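Local coordinates for putative type VI secretion protein (PDB 6SKI) that probably hydrolyses phospholipids as a toxic effector that the type VI secretion system loads onto its VgrG spike, at residues Val386-Gln391 / Val396-Val401; Thr148-Ile153 / Gly251-Phe256; Met361-Pro366 / Gly375-Lys380; Ala305-His310 / Glu477-Ile482. One frame throughout, in Å; residues are numbered along the deposited sequence.

Contact 1: residues Val386-Gln391 / Val396-Val401; sequences VNNSNQ and VIQKQV
V386 N donates to Q398 O (2.9 Å, N-H...O angle 156°) where two antiparallel strands, 376-386 and 398-409, are joined by the short helix 389-394, a strand-helix-strand connection resembling a hairpin with a helix in its bend. A second backbone bond closes the bend itself. Just past the helix, V396 N donates back to Q391 O, inside it, over 2.8 Å and with a more bent angle of 137°, a six-residue closure that turns the chain toward the second strand. N388 stands at the N-cap position, immediately before the helix.

The side chains follow the same two-point plan. V386 spreads its branches over the second strand: its CB lies 4.0 Å from Q398 CB, while V386 CG2 lies 3.5 Å from Q400 N and 3.8 Å from Q400 CB. With CG1 anti to the backbone N (chi1 157°), CG2 is the branch that meets Q400, whose side chain runs roughly perpendicular to that of the valine. Near the bend, Q391 and V396 meet through their first side-chain carbons, Q391 CB lying 4.0 Å from V396 CB. Of the touching residues, Q400 alone is buried, as befits a surface connection far from the centre of the chain. I339, on strand 328-341 of the same sheet, touches the side chains of both V386 and Q398. The amides of N388 and Q398 come near each other without bonding: N388 ND2 remains 4.2 Å from Q398 OE1.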
loop_
_atom_site.group_PDB
_atom_site.type_symbol
_atom_site.label_atom_id
_atom_site.label_comp_id
_atom_site.label_asym_id
_atom_site.label_seq_id
_atom_site.Cartn_x
_atom_site.Cartn_y
_atom_site.Cartn_z
ATOM N N VAL A 386 30.713 32.648 14.630
ATOM C CA VAL A 386 31.704 31.596 14.452
ATOM C C VAL A 386 32.853 31.881 15.404
ATOM O O VAL A 386 33.483 32.944 15.324
ATOM C CB VAL A 386 32.198 31.512 13.000
ATOM C CG1 VAL A 386 33.566 30.858 12.939
ATOM C CG2 VAL A 386 31.204 30.750 12.148
ATOM N N ASN A 387 33.119 30.944 16.309
ATOM C CA ASN A 387 34.202 31.099 17.271
ATOM C C ASN A 387 35.517 30.739 16.594
ATOM O O ASN A 387 35.826 29.557 16.408
ATOM C CB ASN A 387 33.961 30.225 18.496
ATOM C CG ASN A 387 33.122 30.915 19.549
ATOM O OD1 ASN A 387 32.792 30.328 20.579
ATOM N ND2 ASN A 387 32.769 32.172 19.298
ATOM N N ASN A 388 36.289 31.753 16.217
ATOM C CA ASN A 388 37.647 31.565 15.719
ATOM C C ASN A 388 38.541 32.553 16.453
ATOM O O ASN A 388 38.585 33.736 16.100
ATOM C CB ASN A 388 37.722 31.766 14.207
ATOM C CG ASN A 388 38.985 31.188 13.609
ATOM O OD1 ASN A 388 39.747 30.503 14.288
ATOM N ND2 ASN A 388 39.202 31.439 12.327
ATOM N N SER A 389 39.245 32.068 17.477
ATOM C CA SER A 389 40.104 32.944 18.264
ATOM C C SER A 389 41.274 33.456 17.440
ATOM O O SER A 389 41.745 34.581 17.649
ATOM C CB SER A 389 40.601 32.206 19.504
ATOM O OG SER A 389 40.871 30.848 19.208
ATOM N N ASN A 390 41.758 32.642 16.502
ATOM C CA ASN A 390 42.877 33.054 15.666
ATOM C C ASN A 390 42.531 34.303 14.868
ATOM O O ASN A 390 43.338 35.231 14.763
ATOM C CB ASN A 390 43.278 31.908 14.740
ATOM C CG ASN A 390 43.853 30.731 15.494
ATOM O OD1 ASN A 390 44.573 30.901 16.475
ATOM N ND2 ASN A 390 43.531 29.529 15.044
ATOM N N GLN A 391 41.327 34.341 14.296
ATOM C CA GLN A 391 40.899 35.530 13.569
ATOM C C GLN A 391 40.496 36.650 14.519
ATOM O O GLN A 391 40.613 37.830 14.174
ATOM C CB GLN A 391 39.759 35.182 12.615
ATOM C CG GLN A 391 40.186 34.305 11.451
ATOM C CD GLN A 391 40.900 35.069 10.354
ATOM O OE1 GLN A 391 41.886 35.761 10.598
ATOM N NE2 GLN A 391 40.401 34.944 9.131
ATOM N N VAL A 396 39.272 39.987 13.009
ATOM C CA VAL A 396 38.208 39.546 12.116
ATOM C C VAL A 396 37.185 38.763 12.930
ATOM O O VAL A 396 37.467 37.662 13.405
ATOM C CB VAL A 396 38.762 38.697 10.967
ATOM C CG1 VAL A 396 37.631 38.164 10.111
ATOM C CG2 VAL A 396 39.731 39.509 10.130
ATOM N N ILE A 397 36.000 39.326 13.089
ATOM C CA ILE A 397 34.867 38.588 13.632
ATOM C C ILE A 397 34.177 37.889 12.472
ATOM O O ILE A 397 34.119 38.415 11.356
ATOM C CB ILE A 397 33.904 39.520 14.396
ATOM C CG1 ILE A 397 34.675 40.369 15.407
ATOM C CG2 ILE A 397 32.818 38.714 15.095
ATOM C CD1 ILE A 397 34.902 39.685 16.736
ATOM N N GLN A 398 33.654 36.692 12.719
ATOM C CA GLN A 398 33.134 35.860 11.647
ATOM C C GLN A 398 31.750 35.327 11.991
ATOM O O GLN A 398 31.429 35.066 13.155
ATOM C CB GLN A 398 34.080 34.694 11.347
ATOM C CG GLN A 398 35.342 35.111 10.618
ATOM C CD GLN A 398 35.841 34.055 9.662
ATOM O OE1 GLN A 398 35.987 32.889 10.026
ATOM N NE2 GLN A 398 36.103 34.456 8.424
ATOM N N LYS A 399 30.947 35.135 10.951
ATOM C CA LYS A 399 29.594 34.625 11.090
ATOM C C LYS A 399 29.391 33.496 10.095
ATOM O O LYS A 399 29.940 33.521 8.992
ATOM C CB LYS A 399 28.549 35.724 10.843
ATOM C CG LYS A 399 28.373 36.074 9.371
ATOM C CD LYS A 399 27.978 37.517 9.145
ATOM C CE LYS A 399 26.755 37.902 9.946
ATOM N NZ LYS A 399 26.243 39.234 9.526
ATOM N N GLN A 400 28.609 32.504 10.486
ATOM C CA GLN A 400 28.122 31.502 9.554
ATOM C C GLN A 400 26.752 31.948 9.069
ATOM O O GLN A 400 25.828 32.118 9.874
ATOM C CB GLN A 400 28.042 30.117 10.193
ATOM C CG GLN A 400 27.917 29.001 9.169
ATOM C CD GLN A 400 27.434 27.702 9.766
ATOM O OE1 GLN A 400 26.648 27.696 10.711
ATOM N NE2 GLN A 400 27.899 26.589 9.216
ATOM N N VAL A 401 26.635 32.159 7.763
ATOM C CA VAL A 401 25.393 32.557 7.119
ATOM C C VAL A 401 24.914 31.381 6.283
ATOM O O VAL A 401 25.640 30.891 5.410
ATOM C CB VAL A 401 25.576 33.809 6.252
ATOM C CG1 VAL A 401 24.425 33.947 5.275
ATOM C CG2 VAL A 401 25.684 35.040 7.122
#

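Contact 2: residues Thr148-Ile153 / Gly251-Phe256; sequences TSILDI and GGISNF
I253 opens the contact from the loop between strands 237-243 and 278-284, aiming its side chain at helix 144-154. It meets two consecutive helix residues with different branches: I253 CG2 lies 3.9 Å from I150 CG2, and I253 CD1 lies 4.0 Å from L151 CD2. With CG1 between the backbone N and the carbonyl carbon (chi1 64°), CG2 is turned to I150 and the CG1-CD1 arm to L151. I150 and I253 lie alongside each other, pointing opposite ways, whereas L151 stands nearly perpendicular to I253.

A type I beta turn then runs from I253 to F256, closed by F256 N on I253 O at 3.2 Å. S254 and N255 form its corner, and N61 bonds to S254 OG and to N255 N. The turn brings F256 back toward the helix, and F256 CE1 comes within 3.7 Å of I150 CD1. I150 thus uses one branch for each of two turn residues, and it also touches M58.

No hydrogen bond joins the two segments. Their attachment is wholly apolar, so the helix is held against this loop of the probable catalytic domain by burial and shape rather than by directional bonds.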
loop_
_atom_site.group_PDB
_atom_site.type_symbol
_atom_site.label_atom_id
_atom_site.label_comp_id
_atom_site.label_asym_id
_atom_site.label_seq_id
_atom_site.Cartn_x
_atom_site.Cartn_y
_atom_site.Cartn_z
ATOM N N THR A 148 18.275 -7.074 9.976
ATOM C CA THR A 148 17.224 -8.003 9.582
ATOM C C THR A 148 15.904 -7.276 9.363
ATOM O O THR A 148 15.138 -7.627 8.463
ATOM C CB THR A 148 17.074 -9.099 10.637
ATOM O OG1 THR A 148 18.328 -9.770 10.807
ATOM C CG2 THR A 148 16.027 -10.115 10.216
ATOM N N SER A 149 15.628 -6.245 10.165
ATOM C CA SER A 149 14.404 -5.470 9.978
ATOM C C SER A 149 14.419 -4.704 8.662
ATOM O O SER A 149 13.403 -4.651 7.954
ATOM C CB SER A 149 14.223 -4.505 11.147
ATOM O OG SER A 149 13.526 -5.117 12.213
ATOM N N ILE A 150 15.564 -4.124 8.306
ATOM C CA ILE A 150 15.658 -3.384 7.057
ATOM C C ILE A 150 15.594 -4.338 5.874
ATOM O O ILE A 150 15.042 -3.994 4.824
ATOM C CB ILE A 150 16.946 -2.544 7.049
ATOM C CG1 ILE A 150 16.899 -1.498 8.160
ATOM C CG2 ILE A 150 17.146 -1.857 5.713
ATOM C CD1 ILE A 150 18.124 -0.626 8.221
ATOM N N LEU A 151 16.109 -5.557 6.034
ATOM C CA LEU A 151 15.971 -6.557 4.982
ATOM C C LEU A 151 14.541 -7.063 4.872
ATOM O O LEU A 151 14.097 -7.425 3.778
ATOM C CB LEU A 151 16.918 -7.727 5.242
ATOM C CG LEU A 151 18.239 -7.689 4.483
ATOM C CD1 LEU A 151 19.115 -8.852 4.897
ATOM C CD2 LEU A 151 17.987 -7.700 2.990
ATOM N N ASP A 152 13.820 -7.101 5.991
ATOM C CA ASP A 152 12.415 -7.479 5.969
ATOM C C ASP A 152 11.586 -6.442 5.231
ATOM O O ASP A 152 10.680 -6.789 4.467
ATOM C CB ASP A 152 11.906 -7.654 7.397
ATOM C CG ASP A 152 12.214 -9.023 7.962
ATOM O OD1 ASP A 152 11.887 -9.269 9.142
ATOM O OD2 ASP A 152 12.791 -9.854 7.231
ATOM N N ILE A 153 11.878 -5.161 5.457
ATOM C CA ILE A 153 11.192 -4.108 4.713
ATOM C C ILE A 153 11.590 -4.140 3.243
ATOM O O ILE A 153 10.763 -3.890 2.358
ATOM C CB ILE A 153 11.470 -2.733 5.342
ATOM C CG1 ILE A 153 11.097 -2.748 6.820
ATOM C CG2 ILE A 153 10.706 -1.651 4.611
ATOM C CD1 ILE A 153 9.618 -2.768 7.068
ATOM N N GLY A 251 13.200 3.803 -0.659
ATOM C CA GLY A 251 14.525 3.603 -0.129
ATOM C C GLY A 251 15.239 2.463 -0.827
ATOM O O GLY A 251 14.920 2.079 -1.954
ATOM N N GLY A 252 16.229 1.915 -0.136
ATOM C CA GLY A 252 16.983 0.810 -0.693
ATOM C C GLY A 252 17.941 0.253 0.333
ATOM O O GLY A 252 18.003 0.714 1.474
ATOM N N ILE A 253 18.677 -0.771 -0.091
ATOM C CA ILE A 253 19.718 -1.384 0.723
ATOM C C ILE A 253 21.049 -1.471 -0.001
ATOM O O ILE A 253 21.979 -2.093 0.517
ATOM C CB ILE A 253 19.293 -2.779 1.221
ATOM C CG1 ILE A 253 19.113 -3.734 0.042
ATOM C CG2 ILE A 253 18.020 -2.692 2.041
ATOM C CD1 ILE A 253 19.506 -5.154 0.351
ATOM N N SER A 254 21.170 -0.871 -1.188
ATOM C CA SER A 254 22.371 -1.054 -1.995
ATOM C C SER A 254 23.606 -0.480 -1.311
ATOM O O SER A 254 24.709 -1.018 -1.456
ATOM C CB SER A 254 22.179 -0.422 -3.371
ATOM O OG SER A 254 21.649 0.885 -3.262
ATOM N N ASN A 255 23.447 0.612 -0.568
ATOM C CA ASN A 255 24.573 1.276 0.072
ATOM C C ASN A 255 24.734 0.901 1.536
ATOM O O ASN A 255 25.617 1.444 2.204
ATOM C CB ASN A 255 24.436 2.795 -0.057
ATOM C CG ASN A 255 24.388 3.253 -1.494
ATOM O OD1 ASN A 255 25.037 2.675 -2.361
ATOM N ND2 ASN A 255 23.615 4.296 -1.756
ATOM N N PHE A 256 23.917 -0.010 2.051
ATOM C CA PHE A 256 24.074 -0.510 3.410
ATOM C C PHE A 256 25.131 -1.604 3.406
ATOM O O PHE A 256 24.943 -2.648 2.776
ATOM C CB PHE A 256 22.755 -1.052 3.953
ATOM C CG PHE A 256 21.768 0.007 4.328
ATOM C CD1 PHE A 256 21.442 0.224 5.652
ATOM C CD2 PHE A 256 21.152 0.773 3.360
ATOM C CE1 PHE A 256 20.532 1.192 6.001
ATOM C CE2 PHE A 256 20.240 1.740 3.704
ATOM C CZ PHE A 256 19.932 1.948 5.025
#

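Contact 3: residues Met361-Pro366 / Gly375-Lys380; sequences MLMTLP and GKLTTK
L377 packs one methyl, CD2, against two neighbouring residues near the end of helix 350-362, and this apolar touch is the whole of the contact across the segments. CD2 of L377 is 3.8 Å from M363 CG and 4.3 Å from L362 CB. The leucine points out from its strand toward the helix end with CG anti to the backbone N (chi1 -169°). M363 and L377 run antiparallel alongside each other, the methionine offering CG, the methylene next to its sulfur. L377 touches a buried leucine and an exposed methionine.

Polar bonds occur within segment 361-366 instead. T364 OG1 donates to M361 O at 3.1 Å, and weak backbone bonds from T364 N and L365 N also converge on that carbonyl oxygen.

Around this small patch, L332 of strand 328-341 touches both L362 and L377, and V405 of strand 398-409 lies against L377. L362 meets W532 and L368 as well. The end of helix 350-362 is thereby laid over the three-stranded antiparallel sheet formed by strands 328-341, 398-409 and 376-386.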
loop_
_atom_site.group_PDB
_atom_site.type_symbol
_atom_site.label_atom_id
_atom_site.label_comp_id
_atom_site.label_asym_id
_atom_site.label_seq_id
_atom_site.Cartn_x
_atom_site.Cartn_y
_atom_site.Cartn_z
ATOM N N MET A 361 13.547 29.946 -9.550
ATOM C CA MET A 361 13.328 28.771 -10.382
ATOM C C MET A 361 12.047 28.052 -9.989
ATOM O O MET A 361 11.313 27.563 -10.854
ATOM C CB MET A 361 14.520 27.823 -10.267
ATOM C CG MET A 361 14.478 26.640 -11.215
ATOM S SD MET A 361 13.743 25.184 -10.446
ATOM C CE MET A 361 15.012 24.736 -9.268
ATOM N N LEU A 362 11.767 27.981 -8.689
ATOM C CA LEU A 362 10.576 27.290 -8.216
ATOM C C LEU A 362 9.317 28.099 -8.483
ATOM O O LEU A 362 8.238 27.521 -8.656
ATOM C CB LEU A 362 10.711 26.999 -6.726
ATOM C CG LEU A 362 11.742 25.928 -6.385
ATOM C CD1 LEU A 362 11.739 25.654 -4.906
ATOM C CD2 LEU A 362 11.483 24.657 -7.167
ATOM N N MET A 363 9.431 29.425 -8.527
ATOM C CA MET A 363 8.282 30.268 -8.818
ATOM C C MET A 363 7.867 30.205 -10.279
ATOM O O MET A 363 6.774 30.668 -10.618
ATOM C CB MET A 363 8.585 31.716 -8.434
ATOM C CG MET A 363 8.377 32.020 -6.966
ATOM S SD MET A 363 8.795 33.721 -6.555
ATOM C CE MET A 363 7.749 34.610 -7.702
ATOM N N THR A 364 8.708 29.639 -11.142
ATOM C CA THR A 364 8.362 29.388 -12.530
ATOM C C THR A 364 8.231 27.911 -12.850
ATOM O O THR A 364 7.740 27.575 -13.933
ATOM C CB THR A 364 9.408 30.004 -13.471
ATOM O OG1 THR A 364 10.672 29.358 -13.277
ATOM C CG2 THR A 364 9.560 31.490 -13.199
ATOM N N LEU A 365 8.662 27.033 -11.954
ATOM C CA LEU A 365 8.520 25.600 -12.160
ATOM C C LEU A 365 7.050 25.237 -12.326
ATOM O O LEU A 365 6.223 25.624 -11.490
ATOM C CB LEU A 365 9.111 24.846 -10.974
ATOM C CG LEU A 365 9.429 23.363 -11.117
ATOM C CD1 LEU A 365 10.618 23.151 -12.031
ATOM C CD2 LEU A 365 9.699 22.789 -9.746
ATOM N N PRO A 366 6.681 24.502 -13.378
ATOM C CA PRO A 366 5.291 24.053 -13.501
ATOM C C PRO A 366 4.928 22.960 -12.517
ATOM O O PRO A 366 3.737 22.716 -12.300
ATOM C CB PRO A 366 5.226 23.557 -14.946
ATOM C CG PRO A 366 6.592 22.997 -15.154
ATOM C CD PRO A 366 7.500 24.019 -14.504
ATOM N N GLY A 375 0.561 29.196 -0.376
ATOM C CA GLY A 375 1.430 29.396 0.761
ATOM C C GLY A 375 2.413 30.487 0.408
ATOM O O GLY A 375 2.402 31.017 -0.704
ATOM N N LYS A 376 3.265 30.834 1.365
ATOM C CA LYS A 376 4.269 31.868 1.161
ATOM C C LYS A 376 5.623 31.215 0.905
ATOM O O LYS A 376 6.065 30.356 1.678
ATOM C CB LYS A 376 4.320 32.828 2.351
ATOM C CG LYS A 376 4.697 32.209 3.683
ATOM C CD LYS A 376 4.882 33.273 4.753
ATOM C CE LYS A 376 5.776 34.400 4.265
ATOM N NZ LYS A 376 6.745 34.836 5.307
ATOM N N LEU A 377 6.250 31.595 -0.204
ATOM C CA LEU A 377 7.574 31.118 -0.582
ATOM C C LEU A 377 8.583 32.232 -0.337
ATOM O O LEU A 377 8.445 33.332 -0.881
ATOM C CB LEU A 377 7.596 30.680 -2.045
ATOM C CG LEU A 377 8.831 29.917 -2.511
ATOM C CD1 LEU A 377 8.916 28.580 -1.811
ATOM C CD2 LEU A 377 8.803 29.734 -4.013
ATOM N N THR A 378 9.595 31.945 0.476
ATOM C CA THR A 378 10.550 32.947 0.916
ATOM C C THR A 378 11.937 32.321 0.872
ATOM O O THR A 378 12.076 31.107 0.756
ATOM C CB THR A 378 10.195 33.438 2.331
ATOM O OG1 THR A 378 8.830 33.869 2.348
ATOM C CG2 THR A 378 11.060 34.614 2.752
ATOM N N THR A 379 12.970 33.157 0.919
ATOM C CA THR A 379 14.318 32.700 1.227
ATOM C C THR A 379 14.611 33.056 2.676
ATOM O O THR A 379 14.552 34.230 3.056
ATOM C CB THR A 379 15.366 33.320 0.305
ATOM O OG1 THR A 379 15.773 34.586 0.835
ATOM C CG2 THR A 379 14.822 33.507 -1.088
ATOM N N LYS A 380 14.918 32.046 3.476
ATOM C CA LYS A 380 15.173 32.218 4.895
ATOM C C LYS A 380 16.671 32.205 5.146
ATOM O O LYS A 380 17.394 31.356 4.606
ATOM C CB LYS A 380 14.481 31.128 5.710
ATOM C CG LYS A 380 12.974 31.251 5.707
ATOM C CD LYS A 380 12.459 31.814 7.008
ATOM C CE LYS A 380 10.961 32.018 6.954
ATOM N NZ LYS A 380 10.562 33.328 7.530
#

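Contact 4: residues Ala305-His310 / Glu477-Ile482; sequences ALPGAH and EELYII
P307 gives up more surface than any other residue here, pressing its ring against two residues one turn apart on helix 476-483. The ring carbon CG of P307 meets both branches of I482, lying 3.7 Å from CG2 and 3.8 Å from CD1 of that isoleucine. The I482 side chain comes at a slant to the proline ring, and its chi1 of -64° turns CG2 and the CD1 arm to the same ring carbon. L479 completes the grip from the preceding turn, L479 CD2 lying 4.0 Å from P307 CB.

P307 and I482 are buried, and both also touch W416 of helix 416-431. The proline follows strand 303-306 of the central sheet. A few residues on comes H310, whose ND1 is hydrogen-bonded to D245 OD2, consistent with a Ser-His-Asp triad that would also include S197, as in other alpha/beta hydrolases.

No hydrogen bond or charge links the two segments. Helix 476-483 packs on P307, three residues before the putative catalytic histidine, without touching the histidine itself, and the attachment rests on carbon-to-carbon packing alone.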
loop_
_atom_site.group_PDB
_atom_site.type_symbol
_atom_site.label_atom_id
_atom_site.label_comp_id
_atom_site.label_asym_id
_atom_site.label_seq_id
_atom_site.Cartn_x
_atom_site.Cartn_y
_atom_site.Cartn_z
ATOM N N ALA A 305 -3.639 9.818 -14.468
ATOM C CA ALA A 305 -2.783 10.734 -13.736
ATOM C C ALA A 305 -3.650 11.837 -13.152
ATOM O O ALA A 305 -4.346 12.543 -13.889
ATOM C CB ALA A 305 -1.706 11.319 -14.647
ATOM N N LEU A 306 -3.609 11.985 -11.833
ATOM C CA LEU A 306 -4.495 12.910 -11.154
ATOM C C LEU A 306 -3.677 13.882 -10.318
ATOM O O LEU A 306 -2.696 13.483 -9.681
ATOM C CB LEU A 306 -5.485 12.153 -10.261
ATOM C CG LEU A 306 -6.952 12.570 -10.323
ATOM C CD1 LEU A 306 -7.372 12.820 -11.754
ATOM C CD2 LEU A 306 -7.821 11.496 -9.701
ATOM N N PRO A 307 -4.047 15.161 -10.308
ATOM C CA PRO A 307 -3.272 16.150 -9.553
ATOM C C PRO A 307 -3.246 15.822 -8.069
ATOM O O PRO A 307 -4.268 15.485 -7.471
ATOM C CB PRO A 307 -4.017 17.459 -9.834
ATOM C CG PRO A 307 -5.398 17.008 -10.170
ATOM C CD PRO A 307 -5.160 15.805 -11.017
ATOM N N GLY A 308 -2.068 15.913 -7.484
ATOM C CA GLY A 308 -1.907 15.644 -6.069
ATOM C C GLY A 308 -0.582 14.968 -5.801
ATOM O O GLY A 308 0.157 14.599 -6.708
ATOM N N ALA A 309 -0.297 14.804 -4.522
ATOM C CA ALA A 309 0.902 14.128 -4.073
ATOM C C ALA A 309 0.606 12.638 -3.919
ATOM O O ALA A 309 -0.434 12.146 -4.366
ATOM C CB ALA A 309 1.398 14.767 -2.772
ATOM N N HIS A 310 1.522 11.909 -3.290
ATOM C CA HIS A 310 1.378 10.465 -3.150
ATOM C C HIS A 310 0.210 10.117 -2.233
ATOM O O HIS A 310 -0.678 9.332 -2.597
ATOM C CB HIS A 310 2.691 9.900 -2.619
ATOM C CG HIS A 310 2.758 8.412 -2.608
ATOM N ND1 HIS A 310 2.859 7.666 -3.760
ATOM C CD2 HIS A 310 2.783 7.529 -1.584
ATOM C CE1 HIS A 310 2.919 6.387 -3.447
ATOM N NE2 HIS A 310 2.876 6.277 -2.132
ATOM N N GLU A 477 -7.512 27.160 -13.748
ATOM C CA GLU A 477 -8.327 27.577 -12.611
ATOM C C GLU A 477 -8.710 26.377 -11.759
ATOM O O GLU A 477 -8.620 26.413 -10.522
ATOM C CB GLU A 477 -9.584 28.298 -13.096
ATOM C CG GLU A 477 -9.351 29.383 -14.138
ATOM C CD GLU A 477 -9.196 28.829 -15.545
ATOM O OE1 GLU A 477 -8.246 28.056 -15.784
ATOM O OE2 GLU A 477 -10.030 29.167 -16.412
ATOM N N GLU A 478 -9.133 25.298 -12.414
ATOM C CA GLU A 478 -9.443 24.069 -11.707
ATOM C C GLU A 478 -8.203 23.489 -11.052
ATOM O O GLU A 478 -8.280 22.966 -9.938
ATOM C CB GLU A 478 -10.058 23.067 -12.678
ATOM C CG GLU A 478 -11.424 23.478 -13.182
ATOM C CD GLU A 478 -11.977 22.512 -14.200
ATOM O OE1 GLU A 478 -11.173 21.817 -14.853
ATOM O OE2 GLU A 478 -13.213 22.447 -14.351
ATOM N N LEU A 479 -7.047 23.608 -11.703
ATOM C CA LEU A 479 -5.814 23.111 -11.115
ATOM C C LEU A 479 -5.359 23.954 -9.937
ATOM O O LEU A 479 -4.721 23.428 -9.028
ATOM C CB LEU A 479 -4.713 23.064 -12.172
ATOM C CG LEU A 479 -4.713 21.824 -13.061
ATOM C CD1 LEU A 479 -3.481 21.804 -13.940
ATOM C CD2 LEU A 479 -4.792 20.570 -12.216
ATOM N N TYR A 480 -5.728 25.231 -9.901
ATOM C CA TYR A 480 -5.477 26.081 -8.743
ATOM C C TYR A 480 -6.355 25.667 -7.567
ATOM O O TYR A 480 -5.869 25.462 -6.441
ATOM C CB TYR A 480 -5.740 27.535 -9.141
ATOM C CG TYR A 480 -5.503 28.573 -8.076
ATOM C CD1 TYR A 480 -4.230 29.048 -7.811
ATOM C CD2 TYR A 480 -6.562 29.101 -7.351
ATOM C CE1 TYR A 480 -4.016 30.006 -6.846
ATOM C CE2 TYR A 480 -6.356 30.058 -6.383
ATOM C CZ TYR A 480 -5.080 30.506 -6.134
ATOM O OH TYR A 480 -4.864 31.462 -5.170
ATOM N N ILE A 481 -7.654 25.510 -7.831
ATOM C CA ILE A 481 -8.570 25.046 -6.794
ATOM C C ILE A 481 -8.126 23.692 -6.256
ATOM O O ILE A 481 -8.237 23.419 -5.056
ATOM C CB ILE A 481 -10.009 24.997 -7.337
ATOM C CG1 ILE A 481 -10.430 26.377 -7.837
ATOM C CG2 ILE A 481 -10.959 24.501 -6.273
ATOM C CD1 ILE A 481 -11.624 26.348 -8.756
ATOM N N ILE A 482 -7.598 22.831 -7.126
ATOM C CA ILE A 482 -7.061 21.561 -6.655
ATOM C C ILE A 482 -5.751 21.784 -5.913
ATOM O O ILE A 482 -5.429 21.045 -4.975
ATOM C CB ILE A 482 -6.885 20.586 -7.832
ATOM C CG1 ILE A 482 -8.240 20.240 -8.444
ATOM C CG2 ILE A 482 -6.198 19.311 -7.383
ATOM C CD1 ILE A 482 -8.138 19.652 -9.826
#

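From the N terminus, contact 2 comes first: helix 144-154 meets the 251-256 turn and closes a loop of 97 residues, complete before any other contact opens. Contact 4 then opens at 305-310, on the end of strand 303-306 and the loop after it, and closes at 477-482, enclosing 166 residues. Inside that span lie contact 3 (361-366 with 375-380) and then contact 1 (386-391 with 396-401), short closures in series, so that nothing crosses. Both attach to the same three-stranded antiparallel sheet, with centres about 32 Å apart. Contacts 2 and 4 lie on opposite sides of the chain's centre, each joining a helix to a loop of the probable hydrolase domain.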